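Local coordinates for protein putative histidinol-phosphate aminotransferase (Erwinia carotovora atroseptica, PDB 3LY1) that probably transfers amino groups with the help of pyridoxal 5'-phosphate, as a putative histidinol-phosphate aminotransferase, at residues A62-E67 with V222-A227. Sequence-based numbering, arbitrary orientation.
With EDO (1,2-ethanediol), chain H.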
# COMPACT_ATOMS: atom_id res chain seq x y z
N ALA A 62 -18.06 -13.00 -1.69
CA ALA A 62 -18.89 -14.13 -1.24
C ALA A 62 -19.06 -14.15 0.28
O ALA A 62 -20.16 -14.34 0.78
CB ALA A 62 -18.34 -15.49 -1.76
N HIS A 63 -17.99 -13.90 1.02
CA HIS A 63 -18.04 -13.85 2.49
C HIS A 63 -19.03 -12.82 2.99
O HIS A 63 -19.71 -13.04 3.97
CB HIS A 63 -16.67 -13.53 3.05
CG HIS A 63 -16.62 -13.55 4.55
ND1 HIS A 63 -16.65 -14.71 5.28
CD2 HIS A 63 -16.59 -12.54 5.44
CE1 HIS A 63 -16.62 -14.42 6.57
NE2 HIS A 63 -16.57 -13.10 6.69
N HIS A 64 -19.09 -11.67 2.33
CA HIS A 64 -19.97 -10.58 2.76
C HIS A 64 -21.29 -10.54 2.02
O HIS A 64 -22.03 -9.57 2.16
CB HIS A 64 -19.23 -9.25 2.62
CG HIS A 64 -18.20 -9.04 3.67
ND1 HIS A 64 -18.53 -8.65 4.95
CD2 HIS A 64 -16.86 -9.22 3.66
CE1 HIS A 64 -17.43 -8.57 5.67
NE2 HIS A 64 -16.40 -8.92 4.91
N GLN A 65 -21.59 -11.58 1.24
CA GLN A 65 -22.80 -11.66 0.38
C GLN A 65 -23.06 -10.39 -0.41
O GLN A 65 -24.17 -9.83 -0.40
CB GLN A 65 -24.05 -12.05 1.19
CG GLN A 65 -23.91 -13.34 1.97
CD GLN A 65 -25.03 -13.56 3.00
OE1 GLN A 65 -24.82 -14.21 4.01
NE2 GLN A 65 -26.22 -13.00 2.74
N VAL A 66 -22.02 -9.96 -1.13
CA VAL A 66 -22.10 -8.82 -2.03
C VAL A 66 -21.46 -9.27 -3.35
O VAL A 66 -20.95 -10.40 -3.43
CB VAL A 66 -21.36 -7.59 -1.47
CG1 VAL A 66 -22.09 -7.04 -0.22
CG2 VAL A 66 -19.84 -7.90 -1.18
N GLU A 67 -21.52 -8.43 -4.37
CA GLU A 67 -20.83 -8.74 -5.63
C GLU A 67 -19.41 -8.13 -5.58
O GLU A 67 -19.11 -7.37 -4.68
CB GLU A 67 -21.64 -8.21 -6.82
CG GLU A 67 -23.06 -8.78 -6.92
CD GLU A 67 -23.08 -10.30 -7.20
OE1 GLU A 67 -22.04 -10.90 -7.56
OE2 GLU A 67 -24.16 -10.93 -7.08
N VAL A 222 -2.88 -6.39 4.50
CA VAL A 222 -4.06 -6.74 3.75
C VAL A 222 -5.29 -6.31 4.51
O VAL A 222 -5.54 -6.76 5.61
CB VAL A 222 -4.15 -8.28 3.43
CG1 VAL A 222 -5.28 -8.55 2.42
CG2 VAL A 222 -2.79 -8.86 2.92
N GLY A 223 -6.07 -5.40 3.93
CA GLY A 223 -7.37 -5.05 4.45
C GLY A 223 -8.31 -4.80 3.29
O GLY A 223 -7.94 -5.02 2.14
N TYR A 224 -9.53 -4.36 3.60
CA TYR A 224 -10.52 -4.12 2.56
C TYR A 224 -11.67 -3.24 3.07
O TYR A 224 -11.84 -3.05 4.30
CB TYR A 224 -11.05 -5.43 1.95
CG TYR A 224 -11.75 -6.36 2.90
CD1 TYR A 224 -11.04 -7.19 3.75
CD2 TYR A 224 -13.14 -6.43 2.94
CE1 TYR A 224 -11.68 -8.06 4.61
CE2 TYR A 224 -13.79 -7.28 3.83
CZ TYR A 224 -13.06 -8.11 4.65
OH TYR A 224 -13.73 -8.95 5.51
N ALA A 225 -12.38 -2.65 2.11
CA ALA A 225 -13.65 -1.95 2.34
C ALA A 225 -14.80 -2.75 1.70
O ALA A 225 -14.64 -3.41 0.65
CB ALA A 225 -13.60 -0.52 1.82
N VAL A 226 -15.96 -2.70 2.34
CA VAL A 226 -17.21 -3.21 1.81
C VAL A 226 -18.21 -2.06 1.72
O VAL A 226 -18.38 -1.28 2.69
CB VAL A 226 -17.77 -4.36 2.66
CG1 VAL A 226 -18.91 -5.08 1.89
CG2 VAL A 226 -16.63 -5.34 3.10
N ALA A 227 -18.81 -1.86 0.55
CA ALA A 227 -19.79 -0.78 0.39
C ALA A 227 -20.61 -0.99 -0.87
O ALA A 227 -20.33 -1.89 -1.65
CB ALA A 227 -19.08 0.57 0.36
C1 EDO H . -11.58 -11.06 6.71
O1 EDO H . -12.35 -10.25 7.59
C2 EDO H . -12.48 -12.17 6.18
O2 EDO H . -12.52 -13.20 7.16
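His64 and Tyr224 meet where a helix end lies against the mixed seven-stranded sheet of the large domain, as in fold-type I pyridoxal-phosphate enzymes. Helix 50-63 stops in a Schellman motif: Gln65, with positive phi, is its C-prime residue, Gln65 N bonding to Ala62 O at 3.1 Å and Val66 N to Ala61 O. On the sheet side, strand 223-226 runs antiparallel to both its neighbours, 71-74 and 205-210, and alternate residues Tyr224 and Val226 face the helix end.

From CB outward, His64 heads toward the strand, and with CG anti to the carbonyl carbon (chi1 -75°) the ring turns one face to Val226 and its edge to the phenol oxygen. CG lies 4.1 Å from Val226 CG2, and CD2 is slightly nearer to the same methyl. That methyl sits over the ring centre, 3.9 Å from the centroid and 9° off the normal, a CH-pi contact; a branched valine suits the place because its second methyl, CG1, is left to pack on Val66 CG2 at 4.3 Å. The other face of the imidazole has His63 CD2 near its rim. ND1 bonds to Ser195 OG, and at the tip NE2 meets Tyr224 OH. Both nitrogens of this buried ring thus have a hydroxyl partner, while one face takes a methyl.

On the strand, tyrosine suits its place because its long, rigid ring carries a hydroxyl across to the imidazole of His64, the two rings meeting rim to rim. The same hydroxyl bonds to O1 of an ethanediol, probably from the crystallisation liquor, which also binds His215. A bound pyridoxal 5'-phosphate is about 9 Å from the side chain of Tyr224, near but not touching. The bond between His64 NE2 and Tyr224 OH is 2.7 Å long and nearly straight, at 173°, with the oxygen in the imidazole plane.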